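Local coordinates for protein N-(5'-phosphoribosyl)anthranilate isomerase (Jonesia denitrificans, PDB 4WUI) that probably catalyses the isomerisation of N-(5-phosphoribosyl)anthranilate to 1-(2-carboxyphenylamino)-1-deoxyribulose 5-phosphate, the third step from chorismate to tryptophan, at residues T65-A68 against D69-A72; V175-S178 against S179-S183. All blocks are in the same frame, centred on the assembly; numbering follows the deposited sequence.

Contact 1 (T65-A68 against D69-A72); sequences TPIA and DALA
Pro66 O receives Ala70 N at 2.9 Å and so opens the first turn of helix 67-77. Asp69 N also points to Pro66 O, but at 115° that bond is weak. Two regular i to i+4 bonds follow: Leu71 N to Ile67 O (3.0 Å) and Ala72 N to Ala68 O (3.0 Å). Pro66 is the N-cap residue, and its closed ring suits a helix start, where its nitrogen owes no hydrogen bond.

Thr65 lies just before the cap. Its methyl CG2 stands anti to the backbone N, which brings it 3.6 Å from Ala70 N and 3.7 Å from Asp69 CB. OG1 lies beside the backbone N (chi1 -57°) and is hydrogen-bonded to a citrate, probably from the crystallisation liquor. Asp69 folds its carboxylate back beside its own backbone N, and OD2 comes 4.0 Å from Pro66 CG. A negative group on the first turn probably suits the positive end of the helix dipole. Leu71, one turn after Ile67, rests its CG 3.5 Å from Ile67 O.

This is the start of the helix in the beta-alpha-beta unit of strands 57-62 and 81-84. Ile67 and Leu71 both pack on Tyr95 of helix 90-99. Ile67 also touches Leu84, and Leu71 touches Leu82, both of strand 81-84.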
ATOM      1  N   THR A  65       7.291  14.706   3.698  1.00 11.19           N
ATOM      2  CA  THR A  65       8.328  15.230   2.817  1.00 11.37           C
ATOM      3  C   THR A  65       7.707  16.301   1.903  1.00 11.92           C
ATOM      4  O   THR A  65       6.727  16.034   1.232  1.00 12.17           O
ATOM      5  CB  THR A  65       8.928  14.092   1.983  1.00 11.30           C
ATOM      6  OG1 THR A  65       9.457  13.065   2.841  1.00 11.50           O
ATOM      7  CG2 THR A  65       9.996  14.594   1.036  1.00 11.52           C
ATOM      8  N   PRO A  66       8.275  17.518   1.841  1.00 12.24           N
ATOM      9  CA  PRO A  66       7.743  18.525   0.908  1.00 12.45           C
ATOM     10  C   PRO A  66       7.605  17.929  -0.483  1.00 11.57           C
ATOM     11  O   PRO A  66       8.491  17.206  -0.935  1.00 11.61           O
ATOM     12  CB  PRO A  66       8.799  19.625   0.938  1.00 14.07           C
ATOM     13  CG  PRO A  66       9.408  19.511   2.321  1.00 14.51           C
ATOM     14  CD  PRO A  66       9.414  18.037   2.630  1.00 13.35           C
ATOM     15  N   ILE A  67       6.506  18.231  -1.170  1.00 11.77           N
ATOM     16  CA  ILE A  67       6.184  17.509  -2.382  1.00 11.55           C
ATOM     17  C   ILE A  67       7.256  17.591  -3.457  1.00 11.40           C
ATOM     18  O   ILE A  67       7.506  16.598  -4.129  1.00 11.33           O
ATOM     19  CB  ILE A  67       4.766  17.912  -2.914  1.00 12.22           C
ATOM     20  CG1 ILE A  67       4.264  16.932  -3.984  1.00 12.07           C
ATOM     21  CG2 ILE A  67       4.739  19.337  -3.421  1.00 12.92           C
ATOM     22  CD1 ILE A  67       4.061  15.525  -3.471  1.00 12.11           C
ATOM     23  N   ALA A  68       7.925  18.729  -3.625  1.00 12.16           N
ATOM     24  CA  ALA A  68       8.980  18.789  -4.624  1.00 13.05           C
ATOM     25  C   ALA A  68      10.146  17.837  -4.275  1.00 12.29           C
ATOM     26  O   ALA A  68      10.755  17.228  -5.163  1.00 12.60           O
ATOM     27  CB  ALA A  68       9.474  20.222  -4.794  1.00 14.57           C
ATOM     28  N   ASP A  69      10.465  17.736  -2.991  1.00 12.19           N
ATOM     29  CA  ASP A  69      11.490  16.812  -2.532  1.00 12.25           C
ATOM     30  C   ASP A  69      11.058  15.357  -2.709  1.00 11.46           C
ATOM     31  O   ASP A  69      11.888  14.506  -3.030  1.00 11.76           O
ATOM     32  CB  ASP A  69      11.818  17.051  -1.057  1.00 13.75           C
ATOM     33  CG  ASP A  69      12.574  18.331  -0.795  1.00 17.05           C
ATOM     34  OD1 ASP A  69      12.986  19.031  -1.747  1.00 18.64           O
ATOM     35  OD2 ASP A  69      12.839  18.574   0.406  1.00 18.84           O
ATOM     36  N   ALA A  70       9.779  15.085  -2.489  1.00 10.59           N
ATOM     37  CA  ALA A  70       9.269  13.745  -2.676  1.00 10.47           C
ATOM     38  C   ALA A  70       9.381  13.315  -4.125  1.00  9.79           C
ATOM     39  O   ALA A  70       9.736  12.172  -4.432  1.00  9.93           O
ATOM     40  CB  ALA A  70       7.838  13.641  -2.185  1.00 10.88           C
ATOM     41  N   LEU A  71       9.074  14.240  -5.038  1.00 10.23           N
ATOM     42  CA  LEU A  71       9.237  13.984  -6.462  1.00 10.88           C
ATOM     43  C   LEU A  71      10.686  13.698  -6.807  1.00 10.55           C
ATOM     44  O   LEU A  71      10.998  12.762  -7.538  1.00 11.10           O
ATOM     45  CB  LEU A  71       8.716  15.171  -7.263  1.00 11.75           C
ATOM     46  CG  LEU A  71       7.204  15.252  -7.372  1.00 12.65           C
ATOM     47  CD1 LEU A  71       6.794  16.645  -7.825  1.00 14.09           C
ATOM     48  CD2 LEU A  71       6.675  14.194  -8.332  1.00 12.62           C
ATOM     49  N   ALA A  72      11.592  14.520  -6.285  1.00 10.98           N
ATOM     50  CA  ALA A  72      13.018  14.323  -6.542  1.00 11.78           C
ATOM     51  C   ALA A  72      13.474  12.952  -6.044  1.00 11.04           C
ATOM     52  O   ALA A  72      14.270  12.269  -6.708  1.00 12.02           O
ATOM     53  CB  ALA A  72      13.836  15.434  -5.907  1.00 13.13           C
TER

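Contact 2 (V175-S178 against S179-S183); sequences VDVS and SGVES
Water 1 is gripped by two backbone amides, Gly180 N at 2.8 Å and Ser178 N at 2.9 Å. It accepts both hydrogens and bridges the end of strand 174-177 to the turn that follows. The turn itself is closed by Val181 N, which donates to Ser178 O at 3.1 Å. That bond is fairly straight at nitrogen (162°). At the oxygen it arrives from above the carbonyl plane, 51° out of it. Ser179 and Gly180 form a short 3-10 segment, with two successive i to i+3 bonds: Val181 N to Ser178 O, then Glu182 N to Ser179 O.

The chain here leaves the eighth strand of the beta/alpha barrel at its C-terminal end, the end that carries the active site in this fold. In TrpF enzymes the loops after the seventh and eighth strands bind the substrate phosphate. The citrate held by Ser179 OG is consistent with an anion site here, though it probably comes from the crystallisation liquor.

Val181 packs back on the strand, and Glu182 on Ser178. Val177 CG2 meets Val181 CG1 at 3.8 Å, the two valines crossing at about a right angle. Val177 CG2 gets there by standing anti to its own N. The other branch of Val181, CG2, lies 3.4 Å from Ser178 O. Glu182 approaches the same oxygen with its aliphatic part, CG at 3.5 Å, while its chain, extended beyond CG, brings the carboxylate near the hydroxyl of Ser178.

Glu182 OE2 and Ser178 OG, 4.1 Å apart, share Lys188 NZ as a partner, by salt bridge and hydrogen bond respectively. OE1 pairs with Arg38, and Ser178 OG is also bonded to Cys9 O, just after strand 5-8.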
ATOM      1  N   VAL A 175      -5.537  -4.900  -2.248  1.00  7.37           N
ATOM      2  CA  VAL A 175      -5.319  -4.734  -0.807  1.00  7.78           C
ATOM      3  C   VAL A 175      -3.886  -4.274  -0.553  1.00  7.69           C
ATOM      4  O   VAL A 175      -2.972  -4.542  -1.349  1.00  8.40           O
ATOM      5  CB  VAL A 175      -5.602  -6.046  -0.017  1.00  8.68           C
ATOM      6  CG1 VAL A 175      -7.076  -6.395  -0.078  1.00  9.24           C
ATOM      7  CG2 VAL A 175      -4.736  -7.198  -0.523  1.00  8.94           C
ATOM      8  N   ASP A 176      -3.718  -3.606   0.576  1.00  8.00           N
ATOM      9  CA  ASP A 176      -2.429  -3.137   1.077  1.00  7.95           C
ATOM     10  C   ASP A 176      -2.276  -3.644   2.499  1.00  7.88           C
ATOM     11  O   ASP A 176      -3.205  -3.518   3.299  1.00  8.95           O
ATOM     12  CB  ASP A 176      -2.429  -1.600   1.062  1.00  9.13           C
ATOM     13  CG  ASP A 176      -1.062  -0.980   1.309  1.00 10.33           C
ATOM     14  OD1 ASP A 176      -0.200  -1.099   0.427  1.00 11.47           O
ATOM     15  OD2 ASP A 176      -0.851  -0.343   2.351  1.00 13.10           O
ATOM     16  N   VAL A 177      -1.098  -4.181   2.819  1.00  8.03           N
ATOM     17  CA  VAL A 177      -0.834  -4.754   4.144  1.00  9.02           C
ATOM     18  C   VAL A 177       0.543  -4.314   4.598  1.00  8.21           C
ATOM     19  O   VAL A 177       1.469  -4.224   3.818  1.00  8.11           O
ATOM     20  CB  VAL A 177      -0.950  -6.316   4.093  1.00 10.53           C
ATOM     21  CG1 VAL A 177       0.061  -6.954   3.187  1.00 10.76           C
ATOM     22  CG2 VAL A 177      -0.929  -6.959   5.481  1.00 11.75           C
ATOM     23  N   SER A 178       0.680  -4.097   5.908  1.00  9.09           N
ATOM     24  CA  SER A 178       1.949  -3.710   6.505  1.00  9.28           C
ATOM     25  C   SER A 178       2.075  -4.322   7.905  1.00  9.13           C
ATOM     26  O   SER A 178       2.767  -5.323   8.071  1.00  9.43           O
ATOM     27  CB  SER A 178       2.137  -2.205   6.527  1.00 10.54           C
ATOM     28  OG  SER A 178       3.402  -1.934   7.138  1.00 11.86           O
ATOM     29  N   SER A 179       1.423  -3.738   8.899  1.00  9.67           N
ATOM     30  CA  SER A 179       1.605  -4.226  10.259  1.00 11.12           C
ATOM     31  C   SER A 179       1.199  -5.684  10.418  1.00 10.62           C
ATOM     32  O   SER A 179       1.778  -6.412  11.217  1.00 11.74           O
ATOM     33  CB  SER A 179       0.868  -3.332  11.243  1.00 13.59           C
ATOM     34  OG  SER A 179      -0.508  -3.314  11.020  1.00 15.47           O
ATOM     35  N   GLY A 180       0.199  -6.111   9.660  1.00 10.19           N
ATOM     36  CA  GLY A 180      -0.300  -7.464   9.793  1.00 10.72           C
ATOM     37  C   GLY A 180       0.612  -8.545   9.286  1.00 10.38           C
ATOM     38  O   GLY A 180       0.320  -9.722   9.508  1.00 11.96           O
ATOM     39  N   VAL A 181       1.701  -8.172   8.617  1.00  9.68           N
ATOM     40  CA  VAL A 181       2.697  -9.154   8.190  1.00 10.14           C
ATOM     41  C   VAL A 181       4.067  -8.908   8.822  1.00 10.62           C
ATOM     42  O   VAL A 181       5.079  -9.353   8.307  1.00 11.58           O
ATOM     43  CB  VAL A 181       2.790  -9.302   6.647  1.00 10.89           C
ATOM     44  CG1 VAL A 181       1.486  -9.885   6.104  1.00 11.69           C
ATOM     45  CG2 VAL A 181       3.128  -7.999   5.943  1.00 10.68           C
ATOM     46  N   GLU A 182       4.075  -8.223   9.959  1.00 10.57           N
ATOM     47  CA  GLU A 182       5.288  -7.933  10.711  1.00 11.10           C
ATOM     48  C   GLU A 182       5.449  -8.848  11.900  1.00 11.94           C
ATOM     49  O   GLU A 182       4.496  -9.203  12.560  1.00 13.28           O
ATOM     50  CB  GLU A 182       5.262  -6.502  11.241  1.00 10.75           C
ATOM     51  CG  GLU A 182       5.525  -5.508  10.146  1.00 10.57           C
ATOM     52  CD  GLU A 182       5.550  -4.059  10.571  1.00 10.72           C
ATOM     53  OE1 GLU A 182       5.006  -3.724  11.642  1.00 12.28           O
ATOM     54  OE2 GLU A 182       6.147  -3.235   9.828  1.00 11.54           O
ATOM     55  N   SER A 183       6.700  -9.164  12.214  1.00 12.35           N
ATOM     56  CA  SER A 183       7.058  -9.728  13.504  1.00 13.45           C
ATOM     57  C   SER A 183       7.402  -8.636  14.525  1.00 13.80           C
ATOM     58  O   SER A 183       7.340  -8.869  15.727  1.00 15.74           O
ATOM     59  CB  SER A 183       8.245 -10.682  13.358  1.00 14.83           C
ATOM     60  OG  SER A 183       9.351 -10.057  12.751  1.00 15.77           O
TER
HETATM   61  O   HOH W   1      -1.451  -4.767   7.814  1.00 12.01           O

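Contact 1 lies at the surface, on the helical layer outside the barrel. Contact 2 is partly buried, at the mouth of the barrel itself. Their centres are about 26 Å apart, on opposite sides of the chain's centre, and their nearest atoms are about 17 Å apart. They share no helix or strand. Residues 65-72 start the helix after the third strand, and residues 175-183 run from the end of the eighth strand into the loop after it. The chemistry follows the place. Contact 1 relies on a run of helical backbone bonds with light side-chain packing. Contact 2 combines turn bonds, a bridging water and a buried glutamate paired with a lysine and an arginine outside the two segments.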